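Local coordinates for aminoglycoside N(3)-acetyltransferase (Enterobacter cloacae, PDB 6NP3), which catalyses transfer of an acetyl group from acetyl-CoA to the N3 amine of 2-deoxystreptamine antibiotics and probably confers resistance to gentamicin, kanamycin and tobramycin, at residues Phe59-Asp64 and His116-Met121; Arg112-Pro117 and Ala133-Gly138; Gln82-Phe87 and Ser188-Arg193; Arg106-Cys111 and Ala122-Asp127; Asp74-Ala79 and Trp199-Asp204. One frame throughout, in Å; residues are numbered along the deposited sequence.

Contact 1: Phe59-Asp64 and His116-Met121. With LLL ((2R,3R,4R,5R)-2-((1S,2S,3R,4S,6R)-4,6-diamino-3-((2R,3R,6S)-3-amino-6-(aminomethyl)-tetrahydro-2H-pyran-2-yloxy)-2-hydr oxycyclohexyloxy)-5-methyl-4-(methylamino)-tetrahydro-2H-pyran-3,5-diol), chain B.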
# COMPACT_ATOMS: atom_id res chain seq x y z
N PHE A 59 2.95 -0.91 -0.76
CA PHE A 59 2.54 -1.33 0.57
C PHE A 59 2.85 -2.82 0.74
O PHE A 59 2.14 -3.68 0.22
CB PHE A 59 1.06 -1.03 0.76
CG PHE A 59 0.47 -1.62 2.01
CD1 PHE A 59 1.16 -1.62 3.20
CD2 PHE A 59 -0.79 -2.16 1.99
CE1 PHE A 59 0.58 -2.19 4.34
CE2 PHE A 59 -1.35 -2.72 3.11
CZ PHE A 59 -0.67 -2.71 4.28
N VAL A 60 3.93 -3.12 1.45
CA VAL A 60 4.42 -4.50 1.51
C VAL A 60 4.11 -5.20 2.83
O VAL A 60 4.04 -6.43 2.87
CB VAL A 60 5.91 -4.62 1.15
CG1 VAL A 60 6.20 -3.94 -0.19
CG2 VAL A 60 6.82 -4.03 2.22
N SER A 61 3.94 -4.44 3.90
CA SER A 61 3.67 -5.00 5.24
C SER A 61 4.75 -6.04 5.59
O SER A 61 5.92 -5.88 5.23
CB SER A 61 2.24 -5.48 5.27
OG SER A 61 1.84 -5.94 6.55
N TRP A 62 4.35 -7.07 6.33
CA TRP A 62 5.28 -8.02 6.94
C TRP A 62 4.54 -9.34 7.08
O TRP A 62 3.47 -9.40 7.70
CB TRP A 62 5.70 -7.51 8.31
CG TRP A 62 6.63 -8.38 9.10
CD1 TRP A 62 7.47 -9.36 8.64
CD2 TRP A 62 6.83 -8.32 10.50
NE1 TRP A 62 8.17 -9.91 9.68
CE2 TRP A 62 7.82 -9.27 10.83
CE3 TRP A 62 6.30 -7.52 11.50
CZ2 TRP A 62 8.24 -9.48 12.13
CZ3 TRP A 62 6.73 -7.73 12.79
CH2 TRP A 62 7.69 -8.70 13.09
N ARG A 63 5.14 -10.40 6.53
CA ARG A 63 4.60 -11.76 6.64
C ARG A 63 4.24 -12.12 8.07
O ARG A 63 3.20 -12.74 8.32
CB ARG A 63 5.64 -12.74 6.11
CG ARG A 63 5.19 -14.19 6.07
CD ARG A 63 6.37 -15.10 5.80
NE ARG A 63 7.15 -15.33 7.02
CZ ARG A 63 8.22 -16.11 7.08
NH1 ARG A 63 8.67 -16.72 5.99
NH2 ARG A 63 8.86 -16.27 8.23
N ASP A 64 5.07 -11.72 9.02
CA ASP A 64 4.94 -12.15 10.41
C ASP A 64 4.47 -11.02 11.32
O ASP A 64 4.71 -11.05 12.53
CB ASP A 64 6.24 -12.79 10.89
CG ASP A 64 6.66 -13.97 10.03
OD1 ASP A 64 5.79 -14.77 9.67
OD2 ASP A 64 7.86 -14.08 9.72
N HIS A 116 7.37 1.02 10.05
CA HIS A 116 6.14 0.54 10.66
C HIS A 116 5.95 -0.92 10.29
O HIS A 116 5.79 -1.25 9.11
CB HIS A 116 4.99 1.37 10.14
CG HIS A 116 3.72 1.20 10.89
ND1 HIS A 116 3.10 -0.01 11.07
CD2 HIS A 116 2.94 2.13 11.49
CE1 HIS A 116 1.99 0.19 11.75
NE2 HIS A 116 1.86 1.48 12.00
N PRO A 117 6.00 -1.83 11.26
CA PRO A 117 6.07 -3.24 10.88
C PRO A 117 4.83 -3.74 10.16
O PRO A 117 4.94 -4.51 9.20
CB PRO A 117 6.33 -3.96 12.20
CG PRO A 117 7.00 -2.97 13.04
CD PRO A 117 6.28 -1.67 12.70
N ASP A 118 3.65 -3.29 10.57
CA ASP A 118 2.41 -3.77 9.96
C ASP A 118 2.07 -3.00 8.69
O ASP A 118 1.53 -3.58 7.75
CB ASP A 118 1.25 -3.71 10.95
CG ASP A 118 0.04 -4.43 10.44
OD1 ASP A 118 0.08 -5.68 10.29
OD2 ASP A 118 -0.96 -3.75 10.15
N ALA A 119 2.31 -1.69 8.68
CA ALA A 119 2.03 -0.84 7.53
C ALA A 119 3.24 -0.64 6.62
O ALA A 119 3.21 0.24 5.76
CB ALA A 119 1.51 0.51 8.02
N SER A 120 4.22 -1.52 6.68
CA SER A 120 5.50 -1.22 6.07
C SER A 120 5.39 -0.96 4.58
O SER A 120 4.73 -1.70 3.84
CB SER A 120 6.46 -2.38 6.32
OG SER A 120 7.78 -2.06 5.88
N MET A 121 6.12 0.06 4.14
CA MET A 121 6.14 0.51 2.76
C MET A 121 7.55 0.41 2.19
O MET A 121 8.53 0.77 2.86
CB MET A 121 5.71 1.98 2.69
CG MET A 121 4.34 2.28 3.26
SD MET A 121 3.04 1.89 2.11
CE MET A 121 1.63 1.99 3.19
C11 LLL B . -8.34 -6.50 3.31
O11 LLL B . -7.61 -5.25 3.15
C21 LLL B . -8.48 -7.11 1.92
N21 LLL B . -7.16 -7.12 1.30
C31 LLL B . -9.33 -6.25 1.06
C41 LLL B . -10.70 -6.14 1.70
C51 LLL B . -10.52 -5.58 3.11
O51 LLL B . -9.65 -6.38 3.85
C61 LLL B . -11.85 -5.55 3.84
N61 LLL B . -11.62 -5.02 5.18
C12 LLL B . -4.71 -3.51 5.66
N12 LLL B . -3.99 -2.80 6.71
C22 LLL B . -5.67 -2.59 4.92
C32 LLL B . -6.31 -3.39 3.81
N32 LLL B . -7.23 -2.53 3.05
C42 LLL B . -7.12 -4.59 4.31
C52 LLL B . -6.21 -5.47 5.19
O52 LLL B . -7.01 -6.45 5.80
C62 LLL B . -5.51 -4.68 6.27
O62 LLL B . -4.59 -5.54 6.91
C13 LLL B . -4.65 -5.62 8.34
C23 LLL B . -3.22 -5.91 8.81
O23 LLL B . -2.38 -4.91 8.30
C33 LLL B . -2.73 -7.26 8.26
N33 LLL B . -1.40 -7.58 8.82
C43 LLL B . -3.76 -8.35 8.64
O43 LLL B . -3.66 -8.52 10.04
C53 LLL B . -5.17 -7.92 8.24
O53 LLL B . -5.53 -6.67 8.77
C83 LLL B . -3.43 -9.66 7.91
C93 LLL B . -0.43 -7.88 7.74
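Ser120 O takes two backbone N-H groups from the opposite segment, Val60 N and Ser61 N, each at 2.9 Å. These bonds form where the antiparallel pairing of strands 55-59 and 121-124 ends in loops that line the gentamicin pocket. Val60 N approaches within the carbonyl plane of Ser120, whereas Ser61 N is tilted from it by 18°. Next to this pair of bonds, Phe59 and Met121 form a non-hydrogen-bonded antiparallel pair. In the modelled one of its two conformers, Met121 SD lies oblique to the Phe59 ring in a Met-aromatic contact, with Met121 CE 3.6 Å from Phe59 CD1. The ring turns its edge to Ser120 O, Ala119 CA and Asp118 O, while Phe98 stacks on it. Beyond the strands, Ser61 OG stands anti to its own backbone N (chi1 -175°), a rotation that directs it to Asp118 O, where it donates a bond of 2.7 Å. Ser61 OG also lies 3.2 Å from the N-methyl carbon C93 of gentamicin. The backbone of Asp118 thus holds Ser61 while its carboxylate holds the antibiotic, OD1 accepting from the methylamino nitrogen N33; Ser65 also bonds to OD1. Further out, Trp62 packs on Pro117, with Trp62 CE3 3.6 Å from Pro117 CB. The second carboxylate oxygen, Asp118 OD2, receives the drug hydroxyl O23 at 2.6 Å.

Contact 2: Arg112-Pro117 and Ala133-Gly138. Unlike the reference sequence in segment 112-117: Ser114 (reference Thr).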
# COMPACT_ATOMS: atom_id res chain seq x y z
N ARG A 112 14.33 0.96 -0.30
CA ARG A 112 14.25 1.38 1.08
C ARG A 112 12.95 0.88 1.69
O ARG A 112 11.95 0.67 0.99
CB ARG A 112 14.32 2.90 1.17
CG ARG A 112 15.56 3.48 0.54
CD ARG A 112 16.84 3.04 1.22
NE ARG A 112 17.92 3.93 0.80
CZ ARG A 112 18.36 4.96 1.51
NH1 ARG A 112 17.85 5.22 2.70
NH2 ARG A 112 19.32 5.73 1.02
N ARG A 113 12.94 0.70 3.01
CA ARG A 113 11.82 0.09 3.70
C ARG A 113 11.40 0.92 4.90
O ARG A 113 12.26 1.33 5.69
CB ARG A 113 12.21 -1.32 4.18
CG ARG A 113 11.15 -2.11 4.96
CD ARG A 113 10.48 -3.06 4.06
NE ARG A 113 9.52 -4.02 4.60
CZ ARG A 113 9.78 -5.31 4.84
NH1 ARG A 113 11.01 -5.81 4.71
NH2 ARG A 113 8.75 -6.09 5.20
N SER A 114 10.10 1.14 5.07
CA SER A 114 9.65 1.95 6.19
C SER A 114 9.61 1.13 7.48
O SER A 114 9.51 -0.10 7.46
CB SER A 114 8.31 2.61 5.90
OG SER A 114 7.22 1.72 6.12
N ALA A 115 9.63 1.85 8.58
CA ALA A 115 9.81 1.30 9.92
C ALA A 115 8.55 0.77 10.59
O ALA A 115 8.65 0.19 11.67
CB ALA A 115 10.42 2.39 10.80
N HIS A 116 7.37 1.02 10.05
CA HIS A 116 6.14 0.54 10.66
C HIS A 116 5.95 -0.92 10.29
O HIS A 116 5.79 -1.25 9.11
CB HIS A 116 4.99 1.37 10.14
CG HIS A 116 3.72 1.20 10.89
ND1 HIS A 116 3.10 -0.01 11.07
CD2 HIS A 116 2.94 2.13 11.49
CE1 HIS A 116 1.99 0.19 11.75
NE2 HIS A 116 1.86 1.48 12.00
N PRO A 117 6.00 -1.83 11.26
CA PRO A 117 6.07 -3.24 10.88
C PRO A 117 4.83 -3.74 10.16
O PRO A 117 4.94 -4.51 9.20
CB PRO A 117 6.33 -3.96 12.20
CG PRO A 117 7.00 -2.97 13.04
CD PRO A 117 6.28 -1.67 12.70
N ALA A 133 10.43 7.51 5.39
CA ALA A 133 10.62 7.93 6.79
C ALA A 133 10.19 9.37 6.93
O ALA A 133 10.48 10.19 6.05
CB ALA A 133 12.09 7.79 7.19
N PRO A 134 9.51 9.73 8.03
CA PRO A 134 9.17 8.85 9.15
C PRO A 134 7.99 7.93 8.83
O PRO A 134 7.14 8.21 7.99
CB PRO A 134 8.77 9.84 10.25
CG PRO A 134 8.21 11.03 9.49
CD PRO A 134 9.11 11.13 8.27
N HIS A 135 7.92 6.82 9.56
CA HIS A 135 6.74 5.98 9.50
C HIS A 135 6.53 5.41 10.91
O HIS A 135 6.94 4.29 11.24
CB HIS A 135 6.82 4.88 8.46
CG HIS A 135 5.49 4.33 8.12
ND1 HIS A 135 5.34 3.31 7.22
CD2 HIS A 135 4.25 4.71 8.50
CE1 HIS A 135 4.05 3.07 7.06
NE2 HIS A 135 3.37 3.89 7.84
N GLU A 136 5.83 6.16 11.73
CA GLU A 136 5.74 5.87 13.16
C GLU A 136 4.47 5.10 13.49
O GLU A 136 3.44 5.22 12.83
CB GLU A 136 5.81 7.18 13.96
CG GLU A 136 7.22 7.77 13.85
CD GLU A 136 7.32 9.23 14.27
OE1 GLU A 136 6.31 9.80 14.72
OE2 GLU A 136 8.41 9.80 14.13
N MET A 137 4.58 4.31 14.55
CA MET A 137 3.39 3.71 15.13
C MET A 137 2.39 4.81 15.44
O MET A 137 2.73 5.87 15.96
CB MET A 137 3.78 2.91 16.38
CG MET A 137 4.60 1.69 16.02
SD MET A 137 3.60 0.32 15.38
CE MET A 137 2.95 -0.29 16.91
N GLY A 138 1.14 4.55 15.08
CA GLY A 138 0.10 5.54 15.23
C GLY A 138 -0.16 6.36 13.99
O GLY A 138 -1.11 7.16 13.99
O HOH W 1 7.49 2.60 13.35
O HOH W 2 -0.20 2.55 13.58
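His116 reaches across to His135 with its CB, which rests over the centre of the His135 ring, 3.5 Å from the centroid and 8° off the normal. This CH-pi contact joins the turn after edge strand 112-113, which leads back into strand 121-124, to the loop that follows helix 128-132. With chi1 at -167°, CG extends away from the amide nitrogen and carries the His116 imidazole past the rim of the other ring, and the two planes meet obliquely at 42°. Along the His116 ring, CD2 comes edge-on to Glu136 O at 3.4 Å. Farther out, CE1 and NE2 lie beneath Met137 SD, which sits over one face, 4.1 Å from the ring centroid, in a Met-aromatic contact; the bent Met137 chain crosses the imidazole at about a right angle. At the tip, NE2 is hydrogen-bonded to a water that accepts from Gly138 N, so the loop backbone is joined to the ring through solvent. His135 is fixed from its edge as well. In the conformer described for Ser114, His135 ND1 shares a 2.7 Å hydrogen bond with Ser114 OG, to which Met121 N also bonds, while His135 NE2 bonds to Ala140 O, leaving both ring nitrogens engaged. A second water spans the two backbones, donating to His135 O at 2.8 Å and more weakly to Ala115 O.

Contact 3: Gln82-Phe87 and Ser188-Arg193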
# COMPACT_ATOMS: atom_id res chain seq x y z
N GLN A 82 7.38 -12.80 24.49
CA GLN A 82 8.67 -13.44 24.76
C GLN A 82 9.39 -13.83 23.48
O GLN A 82 10.62 -13.71 23.39
CB GLN A 82 8.54 -14.67 25.67
CG GLN A 82 9.93 -15.29 25.87
CD GLN A 82 10.01 -16.44 26.85
OE1 GLN A 82 9.12 -17.28 26.93
NE2 GLN A 82 11.11 -16.49 27.59
N SER A 83 8.67 -14.39 22.50
CA SER A 83 9.35 -15.04 21.40
C SER A 83 9.17 -14.41 20.03
O SER A 83 9.83 -14.88 19.08
CB SER A 83 8.95 -16.52 21.30
OG SER A 83 7.60 -16.67 20.96
N TRP A 84 8.34 -13.39 19.86
CA TRP A 84 8.14 -12.87 18.52
C TRP A 84 9.43 -12.23 18.00
O TRP A 84 10.12 -11.52 18.73
CB TRP A 84 6.98 -11.85 18.48
CG TRP A 84 6.28 -11.89 17.14
CD1 TRP A 84 6.59 -11.16 16.02
CD2 TRP A 84 5.26 -12.80 16.76
NE1 TRP A 84 5.81 -11.57 14.98
CE2 TRP A 84 4.96 -12.55 15.42
CE3 TRP A 84 4.53 -13.78 17.44
CZ2 TRP A 84 3.98 -13.26 14.73
CZ3 TRP A 84 3.56 -14.47 16.76
CH2 TRP A 84 3.28 -14.20 15.43
N PRO A 85 9.76 -12.43 16.72
CA PRO A 85 10.92 -11.73 16.16
C PRO A 85 10.66 -10.23 16.07
O PRO A 85 9.58 -9.79 15.66
CB PRO A 85 11.04 -12.34 14.75
CG PRO A 85 9.71 -12.85 14.42
CD PRO A 85 9.14 -13.34 15.75
N ALA A 86 11.66 -9.44 16.44
CA ALA A 86 11.60 -8.02 16.13
C ALA A 86 11.56 -7.79 14.62
O ALA A 86 12.17 -8.53 13.85
CB ALA A 86 12.80 -7.28 16.70
N PHE A 87 10.79 -6.78 14.21
CA PHE A 87 10.76 -6.39 12.80
C PHE A 87 12.13 -5.89 12.38
O PHE A 87 12.65 -4.92 12.93
CB PHE A 87 9.72 -5.30 12.58
CG PHE A 87 9.64 -4.80 11.15
CD1 PHE A 87 9.16 -5.62 10.14
CD2 PHE A 87 10.00 -3.50 10.84
CE1 PHE A 87 9.07 -5.15 8.86
CE2 PHE A 87 9.90 -3.05 9.51
CZ PHE A 87 9.43 -3.88 8.56
N SER A 188 0.16 -4.14 19.01
CA SER A 188 1.53 -4.03 19.45
C SER A 188 2.45 -4.62 18.40
O SER A 188 2.16 -5.67 17.83
CB SER A 188 1.74 -4.79 20.76
OG SER A 188 0.91 -4.28 21.79
N MET A 189 3.56 -3.93 18.17
CA MET A 189 4.56 -4.40 17.24
C MET A 189 5.93 -4.42 17.90
O MET A 189 6.26 -3.51 18.68
CB MET A 189 4.63 -3.47 16.01
CG MET A 189 3.36 -3.46 15.17
SD MET A 189 3.19 -4.98 14.21
CE MET A 189 1.46 -5.42 14.56
N PRO A 190 6.77 -5.39 17.55
CA PRO A 190 8.13 -5.44 18.10
C PRO A 190 9.11 -4.77 17.15
O PRO A 190 9.28 -5.22 16.00
CB PRO A 190 8.38 -6.95 18.22
CG PRO A 190 7.61 -7.54 17.07
CD PRO A 190 6.45 -6.58 16.75
N LEU A 191 9.69 -3.66 17.59
CA LEU A 191 10.60 -2.87 16.76
C LEU A 191 12.03 -3.11 17.20
O LEU A 191 12.29 -3.57 18.32
CB LEU A 191 10.30 -1.37 16.91
CG LEU A 191 8.89 -0.85 16.71
CD1 LEU A 191 8.88 0.67 16.81
CD2 LEU A 191 8.35 -1.29 15.38
N LEU A 192 12.98 -2.75 16.33
CA LEU A 192 14.39 -2.68 16.69
C LEU A 192 14.73 -1.23 17.01
O LEU A 192 14.45 -0.34 16.20
CB LEU A 192 15.29 -3.19 15.57
CG LEU A 192 15.38 -4.70 15.39
CD1 LEU A 192 16.19 -5.01 14.15
CD2 LEU A 192 15.95 -5.37 16.62
N ARG A 193 15.31 -1.00 18.18
CA ARG A 193 15.78 0.31 18.58
C ARG A 193 17.18 0.13 19.17
O ARG A 193 17.34 -0.45 20.24
CB ARG A 193 14.82 0.95 19.59
CG ARG A 193 13.55 1.48 18.91
CD ARG A 193 12.56 2.11 19.88
NE ARG A 193 11.39 2.65 19.18
CZ ARG A 193 10.30 3.12 19.77
NH1 ARG A 193 10.21 3.12 21.09
NH2 ARG A 193 9.30 3.59 19.05
O HOH W 3 12.55 -2.39 13.57
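The extended chain that leaves helix 78-83 meets strand 184-193 through one nearly straight backbone bond, Phe87 N to Pro190 O at 2.8 Å, with an N-H...O angle of 174° and the donor tilted 30° from the carbonyl plane. Ala86 and Pro190 are the closest pair of CA atoms. The Pro190 ring carries much of the packing: its CG lies 3.3 Å from Pro85 O and 3.9 Å from Trp84 CD1, so the pyrrolidine packs against the Pro85 carbonyl and the Trp84 indole. The indole meets it obliquely, and Trp84 NE1 bonds to Asp64 O. Towards the exposed end, Ala86 CB touches Leu192 CD2 at 3.7 Å. There a water accepts from Leu192 N and donates to Phe87 O at 2.6 Å, replacing a direct second backbone link. Phe87 CG points opposite the amide N (chi1 179°), which carries the ring away from the strand to meet Trp62 edge-to-face. The contact is structural packing away from the antibiotic and cofactor sites. It lays the post-helix segment along the edge of strand 184-193 that faces away from strand 196-205, which supplies Trp199 against both Trp84 and Pro190, while Arg197 bonds to the carbonyl oxygens of Gln82 and Trp84.

Contact 4: Arg106-Cys111 and Ala122-Asp127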
# COMPACT_ATOMS: atom_id res chain seq x y z
N ARG A 106 10.53 -5.45 -2.55
CA ARG A 106 11.27 -5.06 -1.36
C ARG A 106 12.70 -5.58 -1.35
O ARG A 106 13.56 -4.97 -0.72
CB ARG A 106 10.50 -5.44 -0.10
CG ARG A 106 10.58 -6.90 0.28
CD ARG A 106 11.58 -7.13 1.41
NE ARG A 106 11.69 -8.55 1.71
CZ ARG A 106 12.71 -9.10 2.33
NH1 ARG A 106 13.67 -8.33 2.81
NH2 ARG A 106 12.74 -10.41 2.53
N THR A 107 12.99 -6.68 -2.04
CA THR A 107 14.36 -7.20 -2.15
C THR A 107 15.16 -6.60 -3.30
O THR A 107 16.32 -6.97 -3.50
CB THR A 107 14.35 -8.73 -2.26
OG1 THR A 107 13.56 -9.14 -3.38
CG2 THR A 107 13.83 -9.37 -0.98
N TYR A 108 14.58 -5.69 -4.07
CA TYR A 108 15.31 -5.09 -5.17
C TYR A 108 16.49 -4.29 -4.62
O TYR A 108 16.37 -3.59 -3.61
CB TYR A 108 14.39 -4.15 -5.94
CG TYR A 108 14.97 -3.70 -7.25
CD1 TYR A 108 14.95 -4.55 -8.34
CD2 TYR A 108 15.54 -2.44 -7.39
CE1 TYR A 108 15.49 -4.18 -9.54
CE2 TYR A 108 16.07 -2.05 -8.61
CZ TYR A 108 16.03 -2.93 -9.67
OH TYR A 108 16.56 -2.56 -10.88
N PRO A 109 17.66 -4.37 -5.25
CA PRO A 109 18.81 -3.63 -4.71
C PRO A 109 18.53 -2.14 -4.61
O PRO A 109 18.05 -1.51 -5.55
CB PRO A 109 19.93 -3.94 -5.70
CG PRO A 109 19.52 -5.21 -6.34
CD PRO A 109 18.02 -5.15 -6.44
N GLY A 110 18.83 -1.57 -3.46
CA GLY A 110 18.60 -0.18 -3.20
C GLY A 110 17.21 0.17 -2.69
O GLY A 110 16.98 1.34 -2.37
N CYS A 111 16.28 -0.79 -2.66
CA CYS A 111 14.96 -0.52 -2.11
C CYS A 111 15.11 -0.05 -0.67
O CYS A 111 15.91 -0.60 0.10
CB CYS A 111 14.09 -1.78 -2.18
SG CYS A 111 12.41 -1.51 -1.79
N ALA A 122 7.65 -0.01 0.93
CA ALA A 122 8.93 -0.15 0.24
C ALA A 122 8.98 0.87 -0.88
O ALA A 122 7.98 1.08 -1.55
CB ALA A 122 9.04 -1.56 -0.34
N ALA A 123 10.14 1.49 -1.07
CA ALA A 123 10.29 2.46 -2.14
C ALA A 123 11.60 2.29 -2.87
O ALA A 123 12.65 2.08 -2.26
CB ALA A 123 10.23 3.90 -1.62
N ILE A 124 11.52 2.48 -4.18
CA ILE A 124 12.67 2.43 -5.08
C ILE A 124 12.70 3.75 -5.84
O ILE A 124 11.69 4.15 -6.43
CB ILE A 124 12.55 1.27 -6.08
CG1 ILE A 124 12.57 -0.08 -5.36
CG2 ILE A 124 13.68 1.31 -7.10
CD1 ILE A 124 12.07 -1.22 -6.13
N GLY A 125 13.86 4.39 -5.88
CA GLY A 125 14.07 5.58 -6.69
C GLY A 125 14.75 6.67 -5.90
O GLY A 125 15.02 6.53 -4.70
N PRO A 126 15.05 7.79 -6.56
CA PRO A 126 15.85 8.83 -5.90
C PRO A 126 15.20 9.41 -4.67
O PRO A 126 15.90 9.94 -3.80
CB PRO A 126 16.06 9.88 -6.99
CG PRO A 126 15.95 9.11 -8.27
CD PRO A 126 14.86 8.06 -7.99
N ASP A 127 13.87 9.38 -4.57
CA ASP A 127 13.17 9.97 -3.44
C ASP A 127 12.76 8.92 -2.41
O ASP A 127 11.97 9.21 -1.50
CB ASP A 127 11.95 10.75 -3.93
CG ASP A 127 12.32 11.85 -4.90
OD1 ASP A 127 13.29 12.58 -4.67
OD2 ASP A 127 11.64 11.99 -5.94
O HOH W 4 16.11 3.17 -4.40
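Cys111 SG is wedged between two strand side chains, 3.7 Å from Ala122 CB and 3.8 Å from Ile124 CG1. The thiol lies along strand 121-124, while Cys111 CA makes a CA-H...O contact of 3.5 Å with Ala123 O. Next to it, the Ile124 methyl CD1 presses on Tyr108 CB at 3.7 Å and lies oblique to the phenol ring; the two side chains cross at about a right angle. The Tyr108 side chain also touches Gln40, Asp44 and Ile47 of helix 39-50. Tyr108 to Cys111 form a type II beta turn, closed by Cys111 N to Tyr108 O, that carries the chain from helix 101-106 into edge strand 112-113. Gly110 takes the positive-phi position of this turn. Its outer side is looser and wet: Gly110 O and Gly125 N are joined through a water, which donates to Gly110 O at 2.9 Å and accepts from the amide. At the other end, Arg106 CB stays 4.2 Å from Ala122 CB, a loose contact, and the Arg106 guanidinium turns away to a salt bridge with Glu103.

Contact 5: Asp74-Ala79 and Trp199-Asp204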
# COMPACT_ATOMS: atom_id res chain seq x y z
N ASP A 74 -3.93 -4.36 25.72
CA ASP A 74 -3.14 -3.20 26.10
C ASP A 74 -1.65 -3.48 26.13
O ASP A 74 -0.86 -2.56 26.31
CB ASP A 74 -3.63 -2.63 27.44
CG ASP A 74 -3.63 -3.64 28.56
OD1 ASP A 74 -2.93 -4.66 28.44
OD2 ASP A 74 -4.33 -3.41 29.56
N ALA A 75 -1.26 -4.74 25.92
CA ALA A 75 0.14 -5.14 25.87
C ALA A 75 0.18 -6.46 25.13
O ALA A 75 -0.82 -7.18 25.11
CB ALA A 75 0.72 -5.33 27.28
N PRO A 76 1.29 -6.79 24.48
CA PRO A 76 1.38 -8.09 23.82
C PRO A 76 1.20 -9.21 24.83
O PRO A 76 1.78 -9.16 25.92
CB PRO A 76 2.80 -8.11 23.22
CG PRO A 76 3.55 -7.11 23.99
CD PRO A 76 2.55 -6.04 24.42
N PRO A 77 0.40 -10.23 24.50
CA PRO A 77 0.28 -11.38 25.41
C PRO A 77 1.64 -12.00 25.68
O PRO A 77 2.54 -11.98 24.84
CB PRO A 77 -0.62 -12.35 24.64
CG PRO A 77 -1.44 -11.47 23.76
CD PRO A 77 -0.51 -10.34 23.35
N ALA A 78 1.78 -12.57 26.89
CA ALA A 78 3.09 -12.96 27.40
C ALA A 78 3.87 -13.85 26.44
O ALA A 78 5.07 -13.64 26.23
CB ALA A 78 2.93 -13.67 28.74
N ALA A 79 3.21 -14.85 25.87
CA ALA A 79 3.90 -15.80 25.00
C ALA A 79 4.33 -15.15 23.69
O ALA A 79 5.38 -15.49 23.15
CB ALA A 79 3.01 -17.00 24.73
N TRP A 199 8.91 -3.58 22.36
CA TRP A 199 7.50 -3.65 22.03
C TRP A 199 6.87 -2.27 22.14
O TRP A 199 7.06 -1.56 23.14
CB TRP A 199 6.78 -4.62 22.94
CG TRP A 199 6.99 -6.05 22.57
CD1 TRP A 199 7.86 -6.95 23.14
CD2 TRP A 199 6.28 -6.77 21.55
NE1 TRP A 199 7.72 -8.18 22.55
CE2 TRP A 199 6.79 -8.09 21.54
CE3 TRP A 199 5.29 -6.42 20.62
CZ2 TRP A 199 6.31 -9.07 20.69
CZ3 TRP A 199 4.81 -7.38 19.78
CH2 TRP A 199 5.34 -8.69 19.80
N VAL A 200 6.11 -1.90 21.11
CA VAL A 200 5.39 -0.63 21.08
C VAL A 200 3.91 -0.96 20.89
O VAL A 200 3.54 -1.66 19.94
CB VAL A 200 5.90 0.28 19.95
CG1 VAL A 200 5.05 1.56 19.89
CG2 VAL A 200 7.37 0.60 20.13
N THR A 201 3.09 -0.48 21.81
CA THR A 201 1.64 -0.57 21.71
C THR A 201 1.10 0.78 21.27
O THR A 201 1.52 1.82 21.78
CB THR A 201 1.04 -0.98 23.06
OG1 THR A 201 1.64 -2.22 23.47
CG2 THR A 201 -0.46 -1.17 22.95
N THR A 202 0.20 0.75 20.29
CA THR A 202 -0.35 1.98 19.76
C THR A 202 -1.81 1.78 19.43
O THR A 202 -2.29 0.66 19.30
CB THR A 202 0.39 2.40 18.48
OG1 THR A 202 0.08 3.76 18.16
CG2 THR A 202 0.00 1.51 17.28
N SER A 203 -2.53 2.89 19.24
CA SER A 203 -3.82 2.86 18.58
C SER A 203 -3.72 3.56 17.23
O SER A 203 -2.83 4.38 17.02
CB SER A 203 -4.91 3.49 19.45
OG SER A 203 -4.71 4.87 19.59
N ASP A 204 -4.62 3.24 16.32
CA ASP A 204 -4.68 3.90 15.02
C ASP A 204 -6.08 3.67 14.48
O ASP A 204 -6.87 2.93 15.05
CB ASP A 204 -3.58 3.38 14.07
CG ASP A 204 -3.08 4.44 13.10
OD1 ASP A 204 -3.83 5.42 12.81
OD2 ASP A 204 -1.93 4.27 12.62
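The Trp199 indole carries the Pro76 ring on one face, with Pro76 CG 3.6 Å above the plane and offset toward the rim. Pro190 of the neighbouring strand lies against the opposite face, its CD 3.5 Å from Trp199 CZ3, so the indole is held between two prolines. On the first face, Pro76 CG is 3.7 Å from the ring-fusion atom Trp199 CD2, while Pro76 CB stands over the six-membered ring, 4.0 Å from its centroid and only 10° off the normal, a CH-pi contact. At the nitrogen edge, NE1 bonds to Ala81 O of helix 78-83, which holds the ring's orientation. With CG opposite the carbonyl carbon (chi1 -78°), the indole turns this face to Pro76. Two residues along the strand, Thr201 presents both branches to the loop: its methyl CG2 touches Asp74 O at 3.7 Å, and OG1 lies 4.0 Å from Pro76 CD while bonding to Ser188 OG. The loop before helix 78-83 is thus laid on strand 196-205 of the two-stranded antiparallel sheet, away from the antibiotic site. Proline C-H groups on an electron-rich indole and a methyl against a carbonyl imply adhesion by dispersion and shape, with NE1 and OG1 satisfied elsewhere.

Overall arrangement
From the N terminus, the first segment met is 59-64, at the end of a central-sheet strand; contact 1 closes its loop at 116-121. Segments 74-79 and 82-87, at the two ends of helix 78-83, pair much later with the two-stranded sheet: contact 5 makes the longest loop, and contact 3 nests within it. Both cross contact 1. Contacts 2 and 4 are nested inside these two long loops and join the edge of the central sheet to its neighbouring turns. Contact 4 crosses both contact 1 and contact 2. Contact 2 shares His116 and Pro117 with contact 1, and its Met137 packs on Met189 and Val200, connecting the central sheet with the two-stranded one.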